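Local coordinates for oxidized polyvinyl alcohol hydrolase (PDB 3WWC), which hydrolyses beta-diketones such as nonane-4,6-dione, and oxidized polyvinyl alcohol in the second step of polyvinyl alcohol degradation, at residues A[23-28]-A[155-160]; A[81-86]-A[302-307]; A[246-251]-A[319-324]; A[277-282]-A[347-352]. The protein carries 1 engineered substitution. One frame throughout, in Å; residues are numbered along the deposited sequence.

Contact 1: residues A[23-28]-A[155-160]; sequences VKWECP and AMVQCV
The covalent link here is the disulfide between C27 of the N-terminal tail and C159 in the last turn of helix 148-160. Its dihedral of 91° is close to the relaxed value, and the sulfur of C159 gets there by standing anti to its own backbone N (chi1 -180°). Polar contacts run just upstream. E26 N gives a weak hydrogen bond to Q158 O (3.1 Å). W25 CA makes a CA-H...O contact with the same oxygen, Q158 O, at 3.4 Å. A second such contact runs from C159 CA to E26 O, at 3.2 Å. One water donates to both E26 O and A155 O, 2.7 Å from each. The remaining contacts are packing. W25 brings the edge of its indole to Q158 O, which lies in the ring plane, while V23 CG1 of the same segment lies above one face, toward the rim. Glutamine suits position 158 because its methylenes pack on the K24 carbonyl, CG 3.3 Å from K24 O, while OE1 shares a water with K24 N through weak bonds. Because the one direct hydrogen bond is weak and the firmer polar link runs through a water, the disulfide is probably what fastens this surface tail to the helix.

Contact 2: residues A[81-86]-A[302-307]; sequences VARSGA and GHMWPQ
The loop after strand 292-298, which carries the butanoate-binding H303, packs W305 against S84 and G85 in the loop after helix 75-80. G85 CA sits over the indole, 3.6 Å from the centroid of the five-membered ring and 15° off its normal, a CH-pi contact. S84 O is 3.7 Å from W305 CG, and P306 CD lies above the other face from G85, toward the rim. Glycine suits position 85 doubly: its phi of 116° would jam a side chain against the preceding carbonyl, and a CB would run into W305 CD2. With CG swung opposite the backbone N (chi1 -163°), the indole reaches across to G85, and its NE1 is tied to N314 OD1 in helix 310-322. Replacing W305 by an alanine would probably open a gap over G85 and leave N314 OD1 without its indole donor. A water joins the backbones, donating to R83 O and accepting from W305 N, each at 2.9 Å. Farther out, M304 CE comes to the edge of the R83 guanidinium, 4.2 Å from R83 NH2. The turn itself is knit by V81 O, which accepts from both S84 N and A86 N. Next to this packing, H303 bonds D258 through ND1 and butanoate through NE2, an arrangement consistent with the histidine loop of an alpha/beta-hydrolase active site.

Contact 3: residues A[246-251]-A[319-324]; sequences PLIVMT and DTLASH
I248 turns CG1 away from its own nitrogen (chi1 172°) and runs on nearly straight to CD1, which carries the branch from strand 247-253 to the end of helix 310-322. That leaves CG2 wedged between N and the carbonyl carbon, facing L321 O at 3.6 Å. I248 CD1 stops 3.8 Å from T320 O and 3.9 Å from H324 CB, while the H324 ring brings CD2 to 3.9 Å from I248 CB. I248 CG1 meets L321 CD2 at 3.9 Å, the two side chains crossing at a slant. M250, on the same side of the strand, is extended as far as SD and then bends (chi3 -75°), bringing CE to T320 CG2 at 3.7 Å. An alanine in place of I248 lacks the branch that reaches the helix, and would probably open a gap between L321, T320 O and H324. Isoleucine suits this buried face because its two branches fill separate places; methionine's flexible end reaches T320. T320 O accepts from S323 N and from S323 OG, the latter at 2.6 Å, and T320 OG1 turns to W316 O. Sheet and helix are therefore joined here by van der Waals contact, while T320 OG1, T320 O and S323 OG are bonded on the helix side.

Contact 4: residues A[277-282]-A[347-352]; sequences PSTQAG and GPFTGL
Helix 275-288 of the alpha/beta-hydrolase fold lies against the irregular chain that follows the edge strand 343-346, with Q280 and F349 closest at 5.7 Å between CA atoms. The helix is regular here, A281 N bonding P277 O, whereas 347-352 forms no strand, and Q280 takes a carbonyl of it directly and an amide N-H through a water. A bend at chi2 (74°) folds its amide back over the loop, where Q280 NE2 donates to F349 O at 3.0 Å, nearly straight at 172°. F349 O lies in the plane of the amide, though the donor is tilted 35° from the carbonyl plane. OE1 accepts from a water that in turn accepts from L352 N. With NE2 also bonded to N284 OD1, the amide has defined partners at both ends, which fixes which way round it sits; glutamine suits a buried place where a donor and an acceptor are both needed. The F349 ring packs on the helix, CD2 3.5 Å from T279 O and CE2 3.7 Å from T279 CB. F349 N is hydrogen-bonded to OG of S283, a residue assigned to the charge relay by similarity. Threonine fits at 279 because its hydroxyl is turned back to Y275 O of the helix, so that it can lie among apolar neighbours: T279 OG1 sits over one face of the F349 ring and 3.7 Å from L352 CD2.

Overall arrangement
Along the chain, contact 1 closes before contacts 3 and 4 open, whereas contact 2 crosses all the others and contacts 3 and 4 cross each other. The loop of contact 2 leads from strand 292-298 into helix 310-322, whose last turn takes part in contact 3. Contacts 3 and 4, with centres 17 Å apart, touch where F349 of contact 4 packs on strand 247-253 of contact 3, F349 CZ lying 3.4 Å from T251 O. Contact 1 lies apart, about 34 Å from contact 4 between centres and on the other side of the chain's centre. Contact 1 thus joins the N-terminal tail to helix 148-160, while the other three tie loops and helices round the central sheet, contact 2 beside the butanoate pocket.

Contact 1: residues A[23-28]-A[155-160]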
loop_
_atom_site.group_PDB
_atom_site.type_symbol
_atom_site.label_atom_id
_atom_site.label_comp_id
_atom_site.label_asym_id
_atom_site.label_seq_id
_atom_site.Cartn_x
_atom_site.Cartn_y
_atom_site.Cartn_z
ATOM N N VAL A 23 11.632 13.463 -11.055
ATOM C CA VAL A 23 10.226 13.375 -11.578
ATOM C C VAL A 23 9.915 14.318 -12.748
ATOM O O VAL A 23 10.192 15.521 -12.683
ATOM C CB VAL A 23 9.213 13.660 -10.443
ATOM C CG1 VAL A 23 7.790 13.677 -10.997
ATOM C CG2 VAL A 23 9.370 12.610 -9.367
ATOM N N LYS A 24 9.311 13.767 -13.800
ATOM C CA LYS A 24 8.936 14.542 -14.980
ATOM C C LYS A 24 7.408 14.553 -15.121
ATOM O O LYS A 24 6.770 13.510 -15.136
ATOM C CB LYS A 24 9.549 13.933 -16.239
ATOM C CG LYS A 24 9.315 14.802 -17.467
ATOM C CD LYS A 24 10.317 14.500 -18.576
ATOM C CE LYS A 24 9.625 13.833 -19.767
ATOM N NZ LYS A 24 10.489 13.907 -20.991
ATOM N N TRP A 25 6.833 15.731 -15.220
ATOM C CA TRP A 25 5.395 15.836 -15.319
ATOM C C TRP A 25 4.969 15.720 -16.772
ATOM O O TRP A 25 5.378 16.513 -17.616
ATOM C CB TRP A 25 4.944 17.167 -14.707
ATOM C CG TRP A 25 5.527 17.439 -13.313
ATOM C CD1 TRP A 25 6.389 18.470 -12.940
ATOM C CD2 TRP A 25 5.321 16.658 -12.129
ATOM N NE1 TRP A 25 6.713 18.347 -11.607
ATOM C CE2 TRP A 25 6.074 17.252 -11.086
ATOM C CE3 TRP A 25 4.569 15.510 -11.845
ATOM C CZ2 TRP A 25 6.102 16.725 -9.771
ATOM C CZ3 TRP A 25 4.599 14.998 -10.540
ATOM C CH2 TRP A 25 5.355 15.597 -9.536
ATOM N N GLU A 26 4.140 14.726 -17.079
ATOM C CA GLU A 26 3.713 14.547 -18.465
ATOM C C GLU A 26 2.447 13.706 -18.507
ATOM O O GLU A 26 2.221 12.880 -17.621
ATOM C CB GLU A 26 4.810 13.844 -19.239
ATOM C CG GLU A 26 5.082 12.420 -18.802
ATOM C CD GLU A 26 6.411 11.944 -19.350
ATOM O OE1 GLU A 26 6.672 12.220 -20.558
ATOM O OE2 GLU A 26 7.189 11.317 -18.586
ATOM N N CYS A 27 1.612 13.931 -19.516
ATOM C CA CYS A 27 0.391 13.134 -19.668
ATOM C C CYS A 27 0.367 12.478 -21.022
ATOM O O CYS A 27 1.091 12.901 -21.928
ATOM C CB CYS A 27 -0.868 13.975 -19.629
ATOM S SG CYS A 27 -1.370 14.670 -18.024
ATOM N N PRO A 28 -0.395 11.378 -21.161
ATOM C CA PRO A 28 -0.489 10.739 -22.478
ATOM C C PRO A 28 -1.060 11.858 -23.334
ATOM O O PRO A 28 -1.890 12.655 -22.887
ATOM C CB PRO A 28 -1.529 9.652 -22.255
ATOM C CG PRO A 28 -1.307 9.278 -20.805
ATOM C CD PRO A 28 -1.075 10.567 -20.118
ATOM N N ALA A 155 2.466 6.831 -13.727
ATOM C CA ALA A 155 1.962 7.628 -14.849
ATOM C C ALA A 155 0.831 8.551 -14.441
ATOM O O ALA A 155 0.734 9.709 -14.905
ATOM C CB ALA A 155 1.490 6.721 -15.963
ATOM N N MET A 156 -0.022 8.078 -13.539
ATOM C CA MET A 156 -1.145 8.838 -13.015
ATOM C C MET A 156 -0.657 10.087 -12.271
ATOM O O MET A 156 -1.098 11.209 -12.538
ATOM C CB MET A 156 -1.922 7.900 -12.096
ATOM C CG MET A 156 -3.019 8.565 -11.311
ATOM S SD MET A 156 -3.780 7.446 -10.111
ATOM C CE MET A 156 -2.496 7.351 -8.799
ATOM N N VAL A 157 0.295 9.899 -11.370
ATOM C CA VAL A 157 0.801 11.026 -10.587
ATOM C C VAL A 157 1.583 11.979 -11.526
ATOM O O VAL A 157 1.432 13.198 -11.409
ATOM C CB VAL A 157 1.711 10.512 -9.453
ATOM C CG1 VAL A 157 2.416 11.696 -8.771
ATOM C CG2 VAL A 157 0.841 9.808 -8.398
ATOM N N GLN A 158 2.367 11.440 -12.468
ATOM C CA GLN A 158 3.118 12.333 -13.389
ATOM C C GLN A 158 2.153 13.169 -14.231
ATOM O O GLN A 158 2.410 14.345 -14.499
ATOM C CB GLN A 158 4.045 11.505 -14.275
ATOM C CG GLN A 158 5.252 11.019 -13.505
ATOM C CD GLN A 158 6.118 10.084 -14.297
ATOM O OE1 GLN A 158 7.321 9.963 -14.018
ATOM N NE2 GLN A 158 5.534 9.389 -15.236
ATOM N N CYS A 159 0.995 12.618 -14.558
ATOM C CA CYS A 159 0.007 13.363 -15.329
ATOM C C CYS A 159 -0.701 14.435 -14.495
ATOM O O CYS A 159 -0.846 15.630 -14.917
ATOM C CB CYS A 159 -1.009 12.357 -15.896
ATOM S SG CYS A 159 -2.297 13.170 -16.883
ATOM N N VAL A 160 -1.140 14.090 -13.280
ATOM C CA VAL A 160 -1.836 15.068 -12.438
ATOM C C VAL A 160 -0.895 16.261 -12.167
ATOM O O VAL A 160 -1.351 17.384 -12.063
ATOM C CB VAL A 160 -2.303 14.395 -11.105
ATOM C CG1 VAL A 160 -2.903 15.414 -10.157
ATOM C CG2 VAL A 160 -3.329 13.329 -11.431
HETATM O O HOH W 1 10.301 11.559 -14.493
HETATM O O HOH W 2 1.646 10.218 -17.418
#

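Contact 2: residues A[81-86]-A[302-307]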
loop_
_atom_site.group_PDB
_atom_site.type_symbol
_atom_site.label_atom_id
_atom_site.label_comp_id
_atom_site.label_asym_id
_atom_site.label_seq_id
_atom_site.Cartn_x
_atom_site.Cartn_y
_atom_site.Cartn_z
ATOM N N VAL A 81 -16.309 7.532 3.108
ATOM C CA VAL A 81 -17.063 6.951 4.219
ATOM C C VAL A 81 -16.146 6.870 5.422
ATOM O O VAL A 81 -15.031 6.318 5.328
ATOM C CB VAL A 81 -17.586 5.552 3.850
ATOM C CG1 VAL A 81 -18.221 4.873 5.106
ATOM C CG2 VAL A 81 -18.587 5.696 2.689
ATOM N N ALA A 82 -16.583 7.438 6.553
ATOM C CA ALA A 82 -15.730 7.473 7.716
ATOM C C ALA A 82 -15.165 6.148 8.173
ATOM O O ALA A 82 -13.977 6.066 8.519
ATOM C CB ALA A 82 -16.489 8.140 8.889
ATOM N N ARG A 83 -15.992 5.098 8.206
ATOM C CA ARG A 83 -15.531 3.790 8.660
ATOM C C ARG A 83 -14.541 3.155 7.696
ATOM O O ARG A 83 -13.871 2.222 8.051
ATOM C CB ARG A 83 -16.713 2.825 8.861
ATOM C CG ARG A 83 -17.433 2.913 10.191
ATOM C CD ARG A 83 -18.445 1.736 10.255
ATOM N NE ARG A 83 -17.866 0.585 9.536
ATOM C CZ ARG A 83 -18.026 0.313 8.237
ATOM N NH1 ARG A 83 -18.781 1.085 7.444
ATOM N NH2 ARG A 83 -17.358 -0.712 7.711
ATOM N N SER A 84 -14.431 3.708 6.492
ATOM C CA SER A 84 -13.515 3.196 5.474
ATOM C C SER A 84 -12.296 4.087 5.328
ATOM O O SER A 84 -11.459 3.837 4.462
ATOM C CB SER A 84 -14.225 3.087 4.116
ATOM O OG SER A 84 -15.319 2.118 4.160
ATOM N N GLY A 85 -12.236 5.140 6.119
ATOM C CA GLY A 85 -11.067 6.033 6.101
ATOM C C GLY A 85 -11.282 7.450 5.653
ATOM O O GLY A 85 -10.468 8.328 5.952
ATOM N N ALA A 86 -12.359 7.676 4.908
ATOM C CA ALA A 86 -12.685 9.014 4.349
ATOM C C ALA A 86 -11.398 9.722 3.939
ATOM O O ALA A 86 -11.111 10.845 4.330
ATOM C CB ALA A 86 -13.464 9.831 5.390
ATOM N N GLY A 302 -8.451 -4.616 14.118
ATOM C CA GLY A 302 -8.651 -5.744 13.227
ATOM C C GLY A 302 -8.188 -5.549 11.806
ATOM O O GLY A 302 -7.111 -4.953 11.532
ATOM N N HIS A 303 -8.980 -6.050 10.866
ATOM C CA HIS A 303 -8.632 -5.941 9.466
ATOM C C HIS A 303 -9.609 -5.036 8.745
ATOM O O HIS A 303 -10.565 -5.515 8.091
ATOM C CB HIS A 303 -8.673 -7.316 8.801
ATOM C CG HIS A 303 -8.003 -7.353 7.461
ATOM N ND1 HIS A 303 -6.650 -7.140 7.302
ATOM C CD2 HIS A 303 -8.494 -7.584 6.217
ATOM C CE1 HIS A 303 -6.335 -7.241 6.017
ATOM N NE2 HIS A 303 -7.440 -7.517 5.342
ATOM N N MET A 304 -9.414 -3.740 8.905
ATOM C CA MET A 304 -10.238 -2.716 8.266
ATOM C C MET A 304 -9.457 -1.427 8.434
ATOM O O MET A 304 -8.411 -1.432 9.062
ATOM C CB MET A 304 -11.613 -2.595 8.937
ATOM C CG MET A 304 -11.536 -2.473 10.393
ATOM S SD MET A 304 -13.167 -2.818 11.216
ATOM C CE MET A 304 -14.233 -2.204 10.163
ATOM N N TRP A 305 -9.905 -0.353 7.826
ATOM C CA TRP A 305 -9.158 0.893 7.999
ATOM C C TRP A 305 -9.156 1.209 9.481
ATOM O O TRP A 305 -10.151 0.971 10.160
ATOM C CB TRP A 305 -9.877 2.027 7.265
ATOM C CG TRP A 305 -8.972 3.213 7.063
ATOM C CD1 TRP A 305 -8.728 4.262 7.952
ATOM C CD2 TRP A 305 -8.094 3.394 5.967
ATOM N NE1 TRP A 305 -7.744 5.051 7.451
ATOM C CE2 TRP A 305 -7.327 4.546 6.233
ATOM C CE3 TRP A 305 -7.880 2.692 4.781
ATOM C CZ2 TRP A 305 -6.329 5.019 5.354
ATOM C CZ3 TRP A 305 -6.910 3.142 3.900
ATOM C CH2 TRP A 305 -6.126 4.314 4.196
ATOM N N PRO A 306 -8.079 1.796 10.007
ATOM C CA PRO A 306 -7.943 2.181 11.429
ATOM C C PRO A 306 -9.264 2.801 11.881
ATOM O O PRO A 306 -9.760 3.750 11.266
ATOM C CB PRO A 306 -6.798 3.192 11.381
ATOM C CG PRO A 306 -5.829 2.418 10.432
ATOM C CD PRO A 306 -6.805 2.007 9.284
ATOM N N GLN A 307 -9.809 2.243 12.974
ATOM C CA GLN A 307 -11.124 2.632 13.449
ATOM C C GLN A 307 -11.141 3.587 14.612
ATOM O O GLN A 307 -12.101 4.374 14.748
ATOM C CB GLN A 307 -11.899 1.379 13.869
ATOM C CG GLN A 307 -12.190 0.422 12.705
ATOM C CD GLN A 307 -13.176 0.994 11.720
ATOM O OE1 GLN A 307 -12.831 1.268 10.556
ATOM N NE2 GLN A 307 -14.407 1.193 12.153
HETATM O O HOH W 3 -12.626 -0.077 6.904
#

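Contact 3: residues A[246-251]-A[319-324]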
loop_
_atom_site.group_PDB
_atom_site.type_symbol
_atom_site.label_atom_id
_atom_site.label_comp_id
_atom_site.label_asym_id
_atom_site.label_seq_id
_atom_site.Cartn_x
_atom_site.Cartn_y
_atom_site.Cartn_z
ATOM N N PRO A 246 15.533 5.917 -1.225
ATOM C CA PRO A 246 15.174 6.525 0.053
ATOM C C PRO A 246 13.674 6.608 0.284
ATOM O O PRO A 246 12.949 7.183 -0.544
ATOM C CB PRO A 246 15.796 7.906 -0.032
ATOM C CG PRO A 246 16.768 7.807 -1.078
ATOM C CD PRO A 246 16.260 6.868 -2.082
ATOM N N LEU A 247 13.212 6.078 1.419
ATOM C CA LEU A 247 11.799 6.034 1.744
ATOM C C LEU A 247 11.547 6.189 3.218
ATOM O O LEU A 247 12.446 6.014 4.039
ATOM C CB LEU A 247 11.223 4.627 1.425
ATOM C CG LEU A 247 11.291 4.129 -0.020
ATOM C CD1 LEU A 247 10.936 2.613 -0.030
ATOM C CD2 LEU A 247 10.334 4.914 -0.928
ATOM N N ILE A 248 10.292 6.499 3.535
ATOM C CA ILE A 248 9.794 6.332 4.879
ATOM C C ILE A 248 8.573 5.407 4.715
ATOM O O ILE A 248 7.701 5.649 3.878
ATOM C CB ILE A 248 9.448 7.622 5.624
ATOM C CG1 ILE A 248 8.766 7.245 6.944
ATOM C CG2 ILE A 248 8.574 8.576 4.765
ATOM C CD1 ILE A 248 8.703 8.423 7.947
ATOM N N VAL A 249 8.556 4.303 5.452
ATOM C CA VAL A 249 7.457 3.347 5.348
ATOM C C VAL A 249 6.861 3.140 6.708
ATOM O O VAL A 249 7.582 2.871 7.692
ATOM C CB VAL A 249 7.951 1.995 4.804
ATOM C CG1 VAL A 249 6.780 1.009 4.664
ATOM C CG2 VAL A 249 8.652 2.207 3.436
ATOM N N MET A 250 5.546 3.253 6.783
ATOM C CA MET A 250 4.816 3.043 8.048
ATOM C C MET A 250 3.890 1.842 7.844
ATOM O O MET A 250 2.906 1.933 7.110
ATOM C CB MET A 250 3.990 4.279 8.392
ATOM C CG MET A 250 3.317 4.091 9.765
ATOM S SD MET A 250 2.287 5.561 10.218
ATOM C CE MET A 250 3.570 6.707 10.641
ATOM N N THR A 251 4.239 0.730 8.481
ATOM C CA THR A 251 3.446 -0.505 8.366
ATOM C C THR A 251 2.522 -0.607 9.557
ATOM O O THR A 251 2.972 -0.422 10.695
ATOM C CB THR A 251 4.346 -1.706 8.350
ATOM O OG1 THR A 251 5.265 -1.608 7.240
ATOM C CG2 THR A 251 3.517 -2.992 8.217
ATOM N N ASP A 319 1.223 13.238 8.039
ATOM C CA ASP A 319 2.170 14.280 8.420
ATOM C C ASP A 319 3.483 13.681 8.877
ATOM O O ASP A 319 4.536 14.325 8.715
ATOM C CB ASP A 319 1.583 15.168 9.524
ATOM C CG ASP A 319 0.405 15.992 9.040
ATOM O OD1 ASP A 319 0.118 16.039 7.839
ATOM O OD2 ASP A 319 -0.288 16.608 9.896
ATOM N N THR A 320 3.472 12.463 9.439
ATOM C CA THR A 320 4.710 11.780 9.835
ATOM C C THR A 320 5.476 11.409 8.571
ATOM O O THR A 320 6.706 11.649 8.467
ATOM C CB THR A 320 4.387 10.518 10.610
ATOM O OG1 THR A 320 3.819 10.884 11.892
ATOM C CG2 THR A 320 5.668 9.690 10.844
ATOM N N LEU A 321 4.789 10.849 7.561
ATOM C CA LEU A 321 5.499 10.539 6.316
ATOM C C LEU A 321 6.076 11.839 5.688
ATOM O O LEU A 321 7.246 11.869 5.266
ATOM C CB LEU A 321 4.545 9.879 5.276
ATOM C CG LEU A 321 3.897 8.571 5.715
ATOM C CD1 LEU A 321 3.038 8.095 4.531
ATOM C CD2 LEU A 321 4.933 7.501 6.038
ATOM N N ALA A 322 5.286 12.911 5.665
ATOM C CA ALA A 322 5.737 14.184 5.055
ATOM C C ALA A 322 6.906 14.827 5.812
ATOM O O ALA A 322 7.623 15.651 5.255
ATOM C CB ALA A 322 4.518 15.172 4.976
ATOM N N SER A 323 7.107 14.413 7.048
ATOM C CA SER A 323 8.264 14.935 7.813
ATOM C C SER A 323 9.575 14.346 7.331
ATOM O O SER A 323 10.665 14.739 7.801
ATOM C CB SER A 323 8.079 14.643 9.308
ATOM O OG SER A 323 8.349 13.292 9.668
ATOM N N HIS A 324 9.507 13.373 6.443
ATOM C CA HIS A 324 10.714 12.741 5.925
ATOM C C HIS A 324 10.655 12.794 4.410
ATOM O O HIS A 324 10.413 11.779 3.752
ATOM C CB HIS A 324 10.776 11.298 6.405
ATOM C CG HIS A 324 12.140 10.703 6.283
ATOM N ND1 HIS A 324 13.175 11.113 7.097
ATOM C CD2 HIS A 324 12.664 9.817 5.405
ATOM C CE1 HIS A 324 14.284 10.503 6.717
ATOM N NE2 HIS A 324 14.011 9.711 5.701
#

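Contact 4: residues A[277-282]-A[347-352]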
loop_
_atom_site.group_PDB
_atom_site.type_symbol
_atom_site.label_atom_id
_atom_site.label_comp_id
_atom_site.label_asym_id
_atom_site.label_seq_id
_atom_site.Cartn_x
_atom_site.Cartn_y
_atom_site.Cartn_z
ATOM N N PRO A 277 2.220 -12.159 10.381
ATOM C CA PRO A 277 3.494 -12.424 9.707
ATOM C C PRO A 277 3.850 -11.467 8.564
ATOM O O PRO A 277 5.029 -11.218 8.324
ATOM C CB PRO A 277 3.349 -13.869 9.211
ATOM C CG PRO A 277 1.892 -14.091 9.101
ATOM C CD PRO A 277 1.330 -13.332 10.318
ATOM N N SER A 278 2.844 -10.968 7.852
ATOM C CA SER A 278 3.135 -10.091 6.730
ATOM C C SER A 278 3.551 -8.700 7.155
ATOM O O SER A 278 4.432 -8.123 6.504
ATOM C CB SER A 278 1.972 -10.051 5.763
ATOM O OG SER A 278 0.822 -9.577 6.403
ATOM N N THR A 279 2.955 -8.142 8.219
ATOM C CA THR A 279 3.429 -6.850 8.686
ATOM C C THR A 279 4.829 -7.045 9.311
ATOM O O THR A 279 5.712 -6.218 9.178
ATOM C CB THR A 279 2.443 -6.201 9.670
ATOM O OG1 THR A 279 2.231 -7.082 10.810
ATOM C CG2 THR A 279 1.127 -5.859 8.959
ATOM N N GLN A 280 5.053 -8.145 10.010
ATOM C CA GLN A 280 6.380 -8.389 10.580
ATOM C C GLN A 280 7.386 -8.478 9.444
ATOM O O GLN A 280 8.433 -7.843 9.503
ATOM C CB GLN A 280 6.419 -9.734 11.350
ATOM C CG GLN A 280 7.755 -10.002 11.980
ATOM C CD GLN A 280 7.986 -9.116 13.208
ATOM O OE1 GLN A 280 7.230 -9.189 14.186
ATOM N NE2 GLN A 280 9.023 -8.270 13.154
ATOM N N ALA A 281 7.093 -9.303 8.433
ATOM C CA ALA A 281 8.038 -9.462 7.350
ATOM C C ALA A 281 8.358 -8.165 6.651
ATOM O O ALA A 281 9.522 -7.862 6.308
ATOM C CB ALA A 281 7.495 -10.487 6.328
ATOM N N GLY A 282 7.334 -7.367 6.371
ATOM C CA GLY A 282 7.632 -6.118 5.700
ATOM C C GLY A 282 8.448 -5.226 6.597
ATOM O O GLY A 282 9.365 -4.567 6.129
ATOM N N GLY A 347 11.619 1.045 13.510
ATOM C CA GLY A 347 12.236 -0.257 13.500
ATOM C C GLY A 347 11.266 -1.332 13.134
ATOM O O GLY A 347 10.130 -1.056 12.717
ATOM N N PRO A 348 11.668 -2.578 13.308
ATOM C CA PRO A 348 10.766 -3.694 12.999
ATOM C C PRO A 348 9.733 -3.899 14.104
ATOM O O PRO A 348 9.871 -3.378 15.217
ATOM C CB PRO A 348 11.695 -4.911 12.879
ATOM C CG PRO A 348 12.885 -4.539 13.719
ATOM C CD PRO A 348 13.022 -3.015 13.698
ATOM N N PHE A 349 8.658 -4.619 13.816
ATOM C CA PHE A 349 7.748 -4.935 14.896
ATOM C C PHE A 349 8.483 -5.770 15.940
ATOM O O PHE A 349 9.379 -6.566 15.600
ATOM C CB PHE A 349 6.569 -5.760 14.373
ATOM C CG PHE A 349 5.544 -4.926 13.697
ATOM C CD1 PHE A 349 4.566 -4.278 14.433
ATOM C CD2 PHE A 349 5.571 -4.758 12.326
ATOM C CE1 PHE A 349 3.616 -3.455 13.817
ATOM C CE2 PHE A 349 4.628 -3.934 11.695
ATOM C CZ PHE A 349 3.656 -3.284 12.435
ATOM N N THR A 350 8.114 -5.563 17.206
ATOM C CA THR A 350 8.712 -6.325 18.293
ATOM C C THR A 350 7.666 -6.977 19.145
ATOM O O THR A 350 7.984 -7.906 19.895
ATOM C CB THR A 350 9.576 -5.442 19.257
ATOM O OG1 THR A 350 8.786 -4.349 19.723
ATOM C CG2 THR A 350 10.758 -4.873 18.544
ATOM N N GLY A 351 6.419 -6.550 19.053
ATOM C CA GLY A 351 5.460 -7.186 19.952
ATOM C C GLY A 351 4.609 -8.288 19.367
ATOM O O GLY A 351 3.625 -8.694 19.999
ATOM N N LEU A 352 4.981 -8.792 18.193
ATOM C CA LEU A 352 4.169 -9.803 17.494
ATOM C C LEU A 352 4.609 -11.245 17.712
ATOM O O LEU A 352 3.781 -12.179 17.645
ATOM C CB LEU A 352 4.142 -9.484 15.997
ATOM C CG LEU A 352 3.186 -8.358 15.585
ATOM C CD1 LEU A 352 3.390 -7.097 16.390
ATOM C CD2 LEU A 352 3.503 -8.094 14.137
HETATM O O HOH W 4 7.665 -9.188 16.938
#